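Local coordinates for protein Cel44C (Paenibacillus polymyxa, PDB 2YIH) that hydrolyses xyloglucan and related beta-1,4-glucans as an endo-acting enzyme, this chain being the glycoside hydrolase family 44 part of a longer, multidomain protein, at residues 240-243 with 244-247; 231-235 with 236-240; 207-210 with 211-215. The protein carries 8 engineered substitutions. All blocks are in the same frame, centred on the assembly; numbering follows the deposited sequence.

Contact 1: 240-243 with 244-247; sequences KDLQ and TAPD. With XYS (alpha-D-xylopyranose), chain B; BGC (beta-D-glucopyranose), chain C.
Asp241 holds Thr244 and Ala245 in the turn after helix 236-241, using both side chain and backbone, and the turn delivers Gln243 to the bound glycans. The carboxylate oxygen OD1 of Asp241 accepts the backbone N-H of Thr244 at 2.8 Å, the donor lying 69° out of the carboxylate plane. With CG between the backbone N and the carbonyl carbon (chi1 64°), OD1 is brought to the N-H of Thr244. Asp241 O takes the N-H of Ala245 at 3.0 Å in a nearly straight bond. Leu242, Gln243 and Thr244 take up left-handed helical backbone angles, with positive phi, and Leu242 CB packs on Ala245 CB at 3.9 Å. The Gln243 chain bends at chi2, and NE2 donates to O3 of the glucose at 3.0 Å and to O4 of the xylose at 3.1 Å, with a weak third bond to the glucose O2. The amide oxygen OE1 is hydrogen-bonded to Tyr234 OH, which probably helps to set the amide's rotation. Were Asp241 an alanine, the N-H of Thr244 would probably lose its carboxylate partner and the turn be held less firmly. One amide, with its oxygen held by protein, thus presents its nitrogen to two sugars as a hydrogen-bond donor.

Contact 2: 231-235 with 236-240; sequences PVLYG and FGAYK
The junction where strand 227-233 of the TIM barrel passes into helix 236-241 lies at the strand's C-terminal end, the side on which these enzymes bind substrate, and here Leu233 and Gly235 meet Ala238 and Tyr239. Gly235 occupies the N-cap position, and its carbonyl starts the helix by accepting two N-H groups: Ala238 N at 2.9 Å, from above the carbonyl plane, and Tyr239 N at 3.1 Å, tilted only 17° from it. The Tyr239 ring folds back over this junction because its CG lies beside the backbone N (chi1 -58°). Gly235 C then lies over one ring face, while Leu233 CB meets the ring edge at CD1, 3.9 Å away. Ala238 CB points toward the strand end and fills the angle between Leu233 CB, at 4.0 Å, and Tyr234 CD2, at 3.7 Å. A water links Tyr234 OH to Gly237 N, donating to the first and accepting from the second, 2.8 Å from each; a side chain on Gly237 would run into that hydroxyl. Tyr234, whose hydroxyl also meets Gln243, is one of the residues of the glycan pocket. Around the junction, Tyr239 OH reaches His284 O and its ring packs on Val283 of strand 280-285, Leu233 lies against Phe258 of helix 258-273, and Phe236 meets Phe331 of helix 326-331.

Contact 3: 207-210 with 211-215; sequences ELVD and RSVSL
Residues 207-215 run as an unbroken alpha-helix in which the N-H groups of Arg211, Ser212, Val213 and Ser214 each bond the carbonyl four residues earlier, that of Val213 meeting Val209 O at 2.9 Å. The segment belongs to helix 205-222, which connects strands 181-184 and 227-233 in a beta-alpha-beta crossover of the TIM barrel. On its more exposed side, Glu207 and Arg211 form an i to i+4 salt bridge. The two side chains lie alongside each other and point the same way, with the carboxylate and guanidinium planes turned 55° apart. Glu207 is stretched out, with CG opposite its backbone N (chi1 177°), and its OE2 offers the anti lone pair to Arg211 NE at 2.8 Å, close to the guanidinium plane. Arg211 NH2 adds a weak bond to the same oxygen at 3.3 Å. OE2 is also hydrogen-bonded to His199 NE2 and OE1 to Gly204 N, so both carboxylate oxygens have partners beyond the arginine, which probably limits the carboxylate's freedom to turn. Elsewhere Val209 CG1 touches Val213 CG2 at 4.1 Å, the two side chains crossing at a slant on the flank turned to helix 258-273, where Val209 packs on Tyr261 and Val213 on Ser269. The buried Ser212 faces strand 181-184 and packs on Leu184. Its hydroxyl is satisfied within the helix: Ser212 OG donates to Leu208 O at 2.7 Å from one face of the carbonyl plane, while Ser212 N reaches the same oxygen from the other at 3.0 Å.

In the fold
Along the chain, contact 3 comes first, on helix 205-222, followed by contact 2 at the end of strand 227-233 and by contact 1, which begins on the residue where contact 2 ends; the last two share Lys240 and helix 236-241. Their centres lie about 10 Å apart for contacts 1 and 2, and about 16 Å from contact 3 to either. Leucine side chains join them: Leu242 packs against both Leu233 and Leu208, and Leu208 also touches Pro231. The principle is that of the TIM barrel, in which an outer helix packs behind a strand whose C-terminal loop contributes to the ligand site. Here Tyr234 and Gln243, one from each of contacts 2 and 1, reach the glycans together.

Contact 1: 240-243 with 244-247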
ATOM      1  N   LYS A 240      -9.792  -2.928  15.122  1.00 10.81           N
ATOM      2  CA  LYS A 240     -10.262  -2.884  16.520  1.00 11.29           C
ATOM      3  C   LYS A 240     -10.842  -4.240  16.977  1.00 11.46           C
ATOM      4  O   LYS A 240     -10.396  -4.799  17.966  1.00 11.45           O
ATOM      5  CB  LYS A 240     -11.311  -1.784  16.684  1.00 11.82           C
ATOM      6  CG  LYS A 240     -11.714  -1.543  18.166  1.00 12.28           C
ATOM      7  CD  LYS A 240     -10.494  -1.377  19.044  0.50 12.15           C
ATOM      8  CE  LYS A 240     -10.861  -0.741  20.375  0.20 12.07           C
ATOM      9  NZ  LYS A 240     -11.453  -1.748  21.284  0.40 12.51           N
ATOM     10  N   ASP A 241     -11.814  -4.773  16.240  1.00 11.75           N
ATOM     11  CA  ASP A 241     -12.498  -5.999  16.680  1.00 11.94           C
ATOM     12  C   ASP A 241     -13.066  -6.764  15.492  1.00 11.40           C
ATOM     13  O   ASP A 241     -14.093  -7.486  15.589  1.00 10.59           O
ATOM     14  CB  ASP A 241     -13.589  -5.663  17.735  1.00 13.13           C
ATOM     15  CG  ASP A 241     -14.721  -4.787  17.182  1.00 15.07           C
ATOM     16  OD1 ASP A 241     -14.717  -4.382  15.992  1.00 14.07           O
ATOM     17  OD2 ASP A 241     -15.638  -4.472  17.974  1.00 15.69           O
ATOM     18  N   LEU A 242     -12.355  -6.660  14.371  1.00 10.44           N
ATOM     19  CA  LEU A 242     -12.777  -7.340  13.170  1.00  9.74           C
ATOM     20  C   LEU A 242     -14.251  -7.020  12.813  1.00 10.28           C
ATOM     21  O   LEU A 242     -15.028  -7.891  12.461  1.00 11.07           O
ATOM     22  CB  LEU A 242     -12.487  -8.862  13.256  1.00  9.12           C
ATOM     23  CG  LEU A 242     -12.494  -9.593  11.900  1.00  8.89           C
ATOM     24  CD1 LEU A 242     -11.348  -9.099  10.982  1.00  8.46           C
ATOM     25  CD2 LEU A 242     -12.352 -11.105  12.129  1.00  9.20           C
ATOM     26  N   GLN A 243     -14.579  -5.738  12.872  1.00  9.98           N
ATOM     27  CA  GLN A 243     -15.921  -5.219  12.583  1.00 11.06           C
ATOM     28  C   GLN A 243     -16.966  -5.923  13.451  1.00 11.79           C
ATOM     29  O   GLN A 243     -17.955  -6.435  12.956  1.00 12.48           O
ATOM     30  CB  GLN A 243     -16.254  -5.316  11.074  1.00 11.14           C
ATOM     31  CG  GLN A 243     -17.418  -4.422  10.658  1.00 11.44           C
ATOM     32  CD  GLN A 243     -17.052  -2.952  10.600  1.00 12.68           C
ATOM     33  OE1 GLN A 243     -15.869  -2.551  10.732  1.00 12.01           O
ATOM     34  NE2 GLN A 243     -18.082  -2.112  10.428  1.00 14.77           N
ATOM     35  N   THR A 244     -16.706  -5.944  14.754  1.00 12.60           N
ATOM     36  CA  THR A 244     -17.635  -6.594  15.720  1.00 13.85           C
ATOM     37  C   THR A 244     -17.881  -8.051  15.316  1.00 13.13           C
ATOM     38  O   THR A 244     -19.037  -8.502  15.184  1.00 12.80           O
ATOM     39  CB  THR A 244     -19.004  -5.840  15.827  1.00 15.78           C
ATOM     40  OG1 THR A 244     -18.785  -4.429  15.796  1.00 16.93           O
ATOM     41  CG2 THR A 244     -19.720  -6.202  17.144  1.00 17.19           C
ATOM     42  N   ALA A 245     -16.797  -8.815  15.130  1.00 12.84           N
ATOM     43  CA  ALA A 245     -16.902 -10.233  14.795  1.00 12.88           C
ATOM     44  C   ALA A 245     -17.777 -10.930  15.849  1.00 13.46           C
ATOM     45  O   ALA A 245     -17.679 -10.613  17.045  1.00 13.91           O
ATOM     46  CB  ALA A 245     -15.520 -10.882  14.746  1.00 12.95           C
ATOM     47  N   PRO A 246     -18.620 -11.866  15.415  1.00 14.18           N
ATOM     48  CA  PRO A 246     -19.557 -12.498  16.368  1.00 14.81           C
ATOM     49  C   PRO A 246     -18.897 -13.203  17.547  1.00 14.94           C
ATOM     50  O   PRO A 246     -19.491 -13.249  18.636  1.00 16.26           O
ATOM     51  CB  PRO A 246     -20.335 -13.501  15.505  1.00 15.27           C
ATOM     52  CG  PRO A 246     -19.605 -13.556  14.171  1.00 16.11           C
ATOM     53  CD  PRO A 246     -18.960 -12.212  14.024  1.00 15.27           C
ATOM     54  N   ASP A 247     -17.693 -13.735  17.352  1.00 13.82           N
ATOM     55  CA  ASP A 247     -16.939 -14.369  18.419  1.00 14.09           C
ATOM     56  C   ASP A 247     -15.945 -13.488  19.174  1.00 14.79           C
ATOM     57  O   ASP A 247     -15.202 -13.988  20.017  1.00 15.38           O
ATOM     58  CB  ASP A 247     -16.282 -15.673  17.933  1.00 14.44           C
ATOM     59  CG  ASP A 247     -15.259 -15.438  16.830  1.00 13.70           C
ATOM     60  OD1 ASP A 247     -15.229 -14.301  16.279  1.00 13.31           O
ATOM     61  OD2 ASP A 247     -14.446 -16.357  16.588  1.00 13.81           O
TER
HETATM   62  C1  XYS B   6     -19.874  -1.373   5.623  1.00 25.35           C
HETATM   63  C2  XYS B   6     -21.246  -1.207   6.260  1.00 26.71           C
HETATM   64  C3  XYS B   6     -21.132  -1.593   7.725  1.00 26.33           C
HETATM   65  C4  XYS B   6     -20.722  -3.052   7.798  1.00 25.54           C
HETATM   66  C5  XYS B   6     -19.448  -3.324   6.993  1.00 24.85           C
HETATM   67  O2  XYS B   6     -21.697   0.143   6.139  1.00 27.37           O
HETATM   68  O3  XYS B   6     -22.409  -1.483   8.354  1.00 27.41           O
HETATM   69  O4  XYS B   6     -20.577  -3.392   9.185  1.00 26.22           O
HETATM   70  O5  XYS B   6     -19.512  -2.757   5.662  1.00 23.91           O
HETATM   71  C2  BGC C   3     -18.281   1.768  11.482  1.00 28.04           C
HETATM   72  C3  BGC C   3     -17.447   1.706  10.215  1.00 26.73           C
HETATM   73  C4  BGC C   3     -17.564   3.037   9.468  1.00 26.14           C
HETATM   74  C5  BGC C   3     -17.368   4.240  10.377  1.00 25.55           C
HETATM   75  C6  BGC C   3     -17.707   5.539   9.646  1.00 27.96           C
HETATM   76  C1  BGC C   3     -17.876   2.983  12.311  1.00 26.48           C
HETATM   77  O2  BGC C   3     -18.106   0.558  12.199  1.00 27.87           O
HETATM   78  O3  BGC C   3     -17.933   0.683   9.344  1.00 25.27           O
HETATM   79  O4  BGC C   3     -16.544   3.081   8.492  1.00 24.07           O
HETATM   80  O5  BGC C   3     -18.189   4.132  11.532  1.00 24.65           O
HETATM   81  O6  BGC C   3     -19.045   5.419   9.140  1.00 28.34           O

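Contact 2: 231-235 with 236-240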
ATOM      1  N   PRO A 231      -3.837  -9.555   7.659  1.00  7.84           N
ATOM      2  CA  PRO A 231      -5.109 -10.039   7.165  1.00  7.71           C
ATOM      3  C   PRO A 231      -5.763  -9.113   6.147  1.00  7.65           C
ATOM      4  O   PRO A 231      -6.909  -9.378   5.752  1.00  8.13           O
ATOM      5  CB  PRO A 231      -5.993 -10.129   8.449  1.00  7.65           C
ATOM      6  CG  PRO A 231      -5.178  -9.376   9.592  1.00  7.61           C
ATOM      7  CD  PRO A 231      -4.003  -8.704   8.840  1.00  7.48           C
ATOM      8  N   VAL A 232      -5.028  -8.101   5.655  1.00  7.45           N
ATOM      9  CA  VAL A 232      -5.532  -7.202   4.587  1.00  7.10           C
ATOM     10  C   VAL A 232      -6.777  -6.423   5.095  1.00  7.05           C
ATOM     11  O   VAL A 232      -7.848  -6.388   4.447  1.00  6.89           O
ATOM     12  CB  VAL A 232      -5.836  -7.984   3.245  1.00  7.29           C
ATOM     13  CG1 VAL A 232      -5.804  -7.028   2.059  1.00  7.69           C
ATOM     14  CG2 VAL A 232      -4.774  -9.113   3.009  1.00  7.35           C
ATOM     15  N   LEU A 233      -6.666  -5.870   6.294  1.00  7.14           N
ATOM     16  CA  LEU A 233      -7.830  -5.276   6.965  1.00  7.63           C
ATOM     17  C   LEU A 233      -8.244  -3.950   6.340  1.00  7.66           C
ATOM     18  O   LEU A 233      -7.388  -3.094   6.037  1.00  7.55           O
ATOM     19  CB  LEU A 233      -7.514  -5.046   8.446  1.00  7.88           C
ATOM     20  CG  LEU A 233      -7.164  -6.316   9.225  1.00  8.81           C
ATOM     21  CD1 LEU A 233      -6.880  -5.992  10.703  1.00  9.13           C
ATOM     22  CD2 LEU A 233      -8.298  -7.367   9.162  1.00  8.89           C
ATOM     23  N   TYR A 234      -9.559  -3.733   6.197  1.00  7.82           N
ATOM     24  CA  TYR A 234     -10.037  -2.564   5.442  1.00  8.02           C
ATOM     25  C   TYR A 234      -9.759  -1.225   6.114  1.00  7.91           C
ATOM     26  O   TYR A 234      -9.667  -0.187   5.431  1.00  8.24           O
ATOM     27  CB  TYR A 234     -11.543  -2.686   5.130  1.00  7.94           C
ATOM     28  CG  TYR A 234     -12.445  -2.134   6.213  1.00  8.21           C
ATOM     29  CD1 TYR A 234     -12.823  -0.774   6.232  1.00  8.54           C
ATOM     30  CD2 TYR A 234     -12.936  -2.967   7.213  1.00  8.32           C
ATOM     31  CE1 TYR A 234     -13.688  -0.271   7.262  1.00  8.78           C
ATOM     32  CE2 TYR A 234     -13.789  -2.476   8.230  1.00  8.60           C
ATOM     33  CZ  TYR A 234     -14.157  -1.130   8.232  1.00  8.94           C
ATOM     34  OH  TYR A 234     -14.977  -0.642   9.233  1.00  8.85           O
ATOM     35  N   GLY A 235      -9.703  -1.205   7.449  1.00  8.02           N
ATOM     36  CA  GLY A 235      -9.689   0.071   8.166  1.00  8.30           C
ATOM     37  C   GLY A 235      -9.874  -0.154   9.656  1.00  9.10           C
ATOM     38  O   GLY A 235      -9.956  -1.285  10.121  1.00  8.74           O
ATOM     39  N   PHE A 236      -9.936   0.941  10.411  1.00  9.62           N
ATOM     40  CA  PHE A 236      -9.804   0.867  11.842  1.00 10.71           C
ATOM     41  C   PHE A 236     -10.855  -0.027  12.523  1.00 10.48           C
ATOM     42  O   PHE A 236     -10.542  -0.732  13.479  1.00 10.39           O
ATOM     43  CB  PHE A 236      -9.813   2.273  12.451  1.00 11.90           C
ATOM     44  CG  PHE A 236      -9.514   2.257  13.917  1.00 12.94           C
ATOM     45  CD1 PHE A 236      -8.200   2.164  14.355  1.00 14.14           C
ATOM     46  CD2 PHE A 236     -10.539   2.099  14.829  1.00 13.23           C
ATOM     47  CE1 PHE A 236      -7.917   2.045  15.734  1.00 15.13           C
ATOM     48  CE2 PHE A 236     -10.262   1.955  16.179  1.00 14.65           C
ATOM     49  CZ  PHE A 236      -8.967   1.894  16.618  1.00 14.36           C
ATOM     50  N   GLY A 237     -12.088  -0.038  12.021  1.00 10.09           N
ATOM     51  CA  GLY A 237     -13.099  -0.895  12.655  1.00 10.25           C
ATOM     52  C   GLY A 237     -12.724  -2.379  12.623  1.00 10.07           C
ATOM     53  O   GLY A 237     -13.068  -3.138  13.536  1.00 11.02           O
ATOM     54  N   ALA A 238     -12.011  -2.796  11.580  1.00  9.35           N
ATOM     55  CA  ALA A 238     -11.504  -4.148  11.494  1.00  9.41           C
ATOM     56  C   ALA A 238     -10.253  -4.322  12.371  1.00  9.52           C
ATOM     57  O   ALA A 238     -10.077  -5.373  12.994  1.00  9.71           O
ATOM     58  CB  ALA A 238     -11.171  -4.502  10.023  1.00  9.88           C
ATOM     59  N   TYR A 239      -9.363  -3.324  12.394  1.00  9.42           N
ATOM     60  CA  TYR A 239      -8.204  -3.387  13.318  1.00  9.52           C
ATOM     61  C   TYR A 239      -8.697  -3.599  14.767  1.00  9.88           C
ATOM     62  O   TYR A 239      -8.114  -4.379  15.518  1.00  9.47           O
ATOM     63  CB  TYR A 239      -7.409  -2.078  13.345  1.00  9.98           C
ATOM     64  CG  TYR A 239      -6.802  -1.499  12.070  1.00  9.80           C
ATOM     65  CD1 TYR A 239      -7.095  -1.989  10.782  1.00 10.04           C
ATOM     66  CD2 TYR A 239      -5.994  -0.362  12.177  1.00 10.11           C
ATOM     67  CE1 TYR A 239      -6.574  -1.343   9.636  1.00  9.81           C
ATOM     68  CE2 TYR A 239      -5.465   0.262  11.077  1.00 10.25           C
ATOM     69  CZ  TYR A 239      -5.816  -0.174   9.803  1.00  9.80           C
ATOM     70  OH  TYR A 239      -5.244   0.502   8.742  1.00  9.69           O
ATOM     71  N   LYS A 240      -9.792  -2.928  15.122  1.00 10.81           N
ATOM     72  CA  LYS A 240     -10.262  -2.884  16.520  1.00 11.29           C
ATOM     73  C   LYS A 240     -10.842  -4.240  16.977  1.00 11.46           C
ATOM     74  O   LYS A 240     -10.396  -4.799  17.966  1.00 11.45           O
ATOM     75  CB  LYS A 240     -11.311  -1.784  16.684  1.00 11.82           C
ATOM     76  CG  LYS A 240     -11.714  -1.543  18.166  1.00 12.28           C
ATOM     77  CD  LYS A 240     -10.494  -1.377  19.044  0.50 12.15           C
ATOM     78  CE  LYS A 240     -10.861  -0.741  20.375  0.20 12.07           C
ATOM     79  NZ  LYS A 240     -11.453  -1.748  21.284  0.40 12.51           N
TER
HETATM   80  O   HOH W   1     -13.338   1.486  10.090  1.00 11.17           O

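Contact 3: 207-210 with 211-215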
ATOM      1  N   GLU A 207     -12.467 -18.056  12.890  1.00  9.30           N
ATOM      2  CA  GLU A 207     -12.621 -18.460  11.480  1.00  9.18           C
ATOM      3  C   GLU A 207     -11.496 -17.886  10.606  1.00  8.93           C
ATOM      4  O   GLU A 207     -10.928 -18.583   9.768  1.00  8.93           O
ATOM      5  CB  GLU A 207     -13.971 -17.988  10.915  1.00  9.20           C
ATOM      6  CG  GLU A 207     -14.111 -18.324   9.432  1.00  9.77           C
ATOM      7  CD  GLU A 207     -15.321 -17.667   8.784  1.00 10.17           C
ATOM      8  OE1 GLU A 207     -16.077 -16.958   9.486  1.00 10.25           O
ATOM      9  OE2 GLU A 207     -15.500 -17.846   7.559  1.00 10.40           O
ATOM     10  N   LEU A 208     -11.277 -16.585  10.741  1.00  8.83           N
ATOM     11  CA  LEU A 208     -10.272 -15.903   9.916  1.00  8.70           C
ATOM     12  C   LEU A 208      -8.889 -16.519  10.142  1.00  9.07           C
ATOM     13  O   LEU A 208      -8.170 -16.806   9.183  1.00  7.95           O
ATOM     14  CB  LEU A 208     -10.267 -14.417  10.206  1.00  9.15           C
ATOM     15  CG  LEU A 208      -9.277 -13.633   9.331  1.00  8.80           C
ATOM     16  CD1 LEU A 208      -9.484 -13.927   7.833  1.00  8.85           C
ATOM     17  CD2 LEU A 208      -9.402 -12.147   9.640  1.00  9.11           C
ATOM     18  N   VAL A 209      -8.521 -16.727  11.404  1.00  9.06           N
ATOM     19  CA  VAL A 209      -7.227 -17.363  11.690  1.00  9.52           C
ATOM     20  C   VAL A 209      -7.143 -18.767  11.086  1.00  9.70           C
ATOM     21  O   VAL A 209      -6.150 -19.123  10.462  1.00  9.37           O
ATOM     22  CB  VAL A 209      -6.926 -17.399  13.204  1.00  9.73           C
ATOM     23  CG1 VAL A 209      -5.727 -18.359  13.506  1.00 10.02           C
ATOM     24  CG2 VAL A 209      -6.633 -15.991  13.696  1.00 10.05           C
ATOM     25  N   ASP A 210      -8.183 -19.573  11.270  1.00  9.79           N
ATOM     26  CA  ASP A 210      -8.188 -20.921  10.710  1.00 10.30           C
ATOM     27  C   ASP A 210      -8.064 -20.935   9.178  1.00  9.46           C
ATOM     28  O   ASP A 210      -7.300 -21.719   8.622  1.00  9.10           O
ATOM     29  CB  ASP A 210      -9.445 -21.697  11.151  1.00 11.67           C
ATOM     30  CG  ASP A 210      -9.430 -22.064  12.642  1.00 14.10           C
ATOM     31  OD1 ASP A 210      -8.362 -22.014  13.298  1.00 15.85           O
ATOM     32  OD2 ASP A 210     -10.521 -22.394  13.149  1.00 15.72           O
ATOM     33  N   ARG A 211      -8.826 -20.063   8.497  1.00  9.45           N
ATOM     34  CA  ARG A 211      -8.750 -19.996   7.034  1.00  8.61           C
ATOM     35  C   ARG A 211      -7.351 -19.576   6.597  1.00  8.35           C
ATOM     36  O   ARG A 211      -6.821 -20.099   5.620  1.00  8.79           O
ATOM     37  CB  ARG A 211      -9.769 -18.978   6.510  1.00  8.96           C
ATOM     38  CG  ARG A 211     -11.190 -19.524   6.489  1.00  9.24           C
ATOM     39  CD  ARG A 211     -12.146 -18.486   5.910  1.00 10.25           C
ATOM     40  NE  ARG A 211     -13.539 -18.948   5.969  1.00 11.06           N
ATOM     41  CZ  ARG A 211     -14.087 -19.766   5.071  1.00 12.11           C
ATOM     42  NH1 ARG A 211     -13.362 -20.227   4.054  1.00 13.01           N
ATOM     43  NH2 ARG A 211     -15.347 -20.180   5.218  1.00 12.68           N
ATOM     44  N   SER A 212      -6.767 -18.660   7.354  1.00  8.32           N
ATOM     45  CA  SER A 212      -5.442 -18.110   7.061  1.00  8.42           C
ATOM     46  C   SER A 212      -4.343 -19.149   7.223  1.00  8.54           C
ATOM     47  O   SER A 212      -3.430 -19.259   6.397  1.00  8.68           O
ATOM     48  CB  SER A 212      -5.168 -16.930   8.022  1.00  8.33           C
ATOM     49  OG  SER A 212      -6.063 -15.847   7.741  1.00  9.46           O
ATOM     50  N   VAL A 213      -4.407 -19.884   8.324  1.00  8.43           N
ATOM     51  CA  VAL A 213      -3.413 -20.943   8.564  1.00  8.76           C
ATOM     52  C   VAL A 213      -3.501 -22.016   7.501  1.00  8.62           C
ATOM     53  O   VAL A 213      -2.484 -22.420   6.947  1.00  8.54           O
ATOM     54  CB  VAL A 213      -3.612 -21.563   9.958  1.00  8.53           C
ATOM     55  CG1 VAL A 213      -2.788 -22.888  10.108  1.00  8.85           C
ATOM     56  CG2 VAL A 213      -3.276 -20.517  11.006  1.00  9.19           C
ATOM     57  N   SER A 214      -4.723 -22.426   7.146  1.00  8.45           N
ATOM     58  CA  SER A 214      -4.876 -23.446   6.095  1.00  8.86           C
ATOM     59  C   SER A 214      -4.325 -22.989   4.732  1.00  8.52           C
ATOM     60  O   SER A 214      -3.646 -23.749   4.042  1.00  8.27           O
ATOM     61  CB  SER A 214      -6.350 -23.860   5.944  1.00  9.60           C
ATOM     62  OG  SER A 214      -6.469 -24.835   4.915  1.00 11.27           O
ATOM     63  N   LEU A 215      -4.602 -21.747   4.351  1.00  7.93           N
ATOM     64  CA  LEU A 215      -4.179 -21.267   3.025  1.00  8.22           C
ATOM     65  C   LEU A 215      -2.652 -21.038   3.047  1.00  8.47           C
ATOM     66  O   LEU A 215      -1.946 -21.438   2.111  1.00  8.83           O
ATOM     67  CB  LEU A 215      -4.922 -19.975   2.653  1.00  8.28           C
ATOM     68  CG  LEU A 215      -4.456 -19.273   1.364  1.00  8.45           C
ATOM     69  CD1 LEU A 215      -4.413 -20.216   0.161  1.00  9.10           C
ATOM     70  CD2 LEU A 215      -5.440 -18.060   1.123  1.00  8.27           C
TER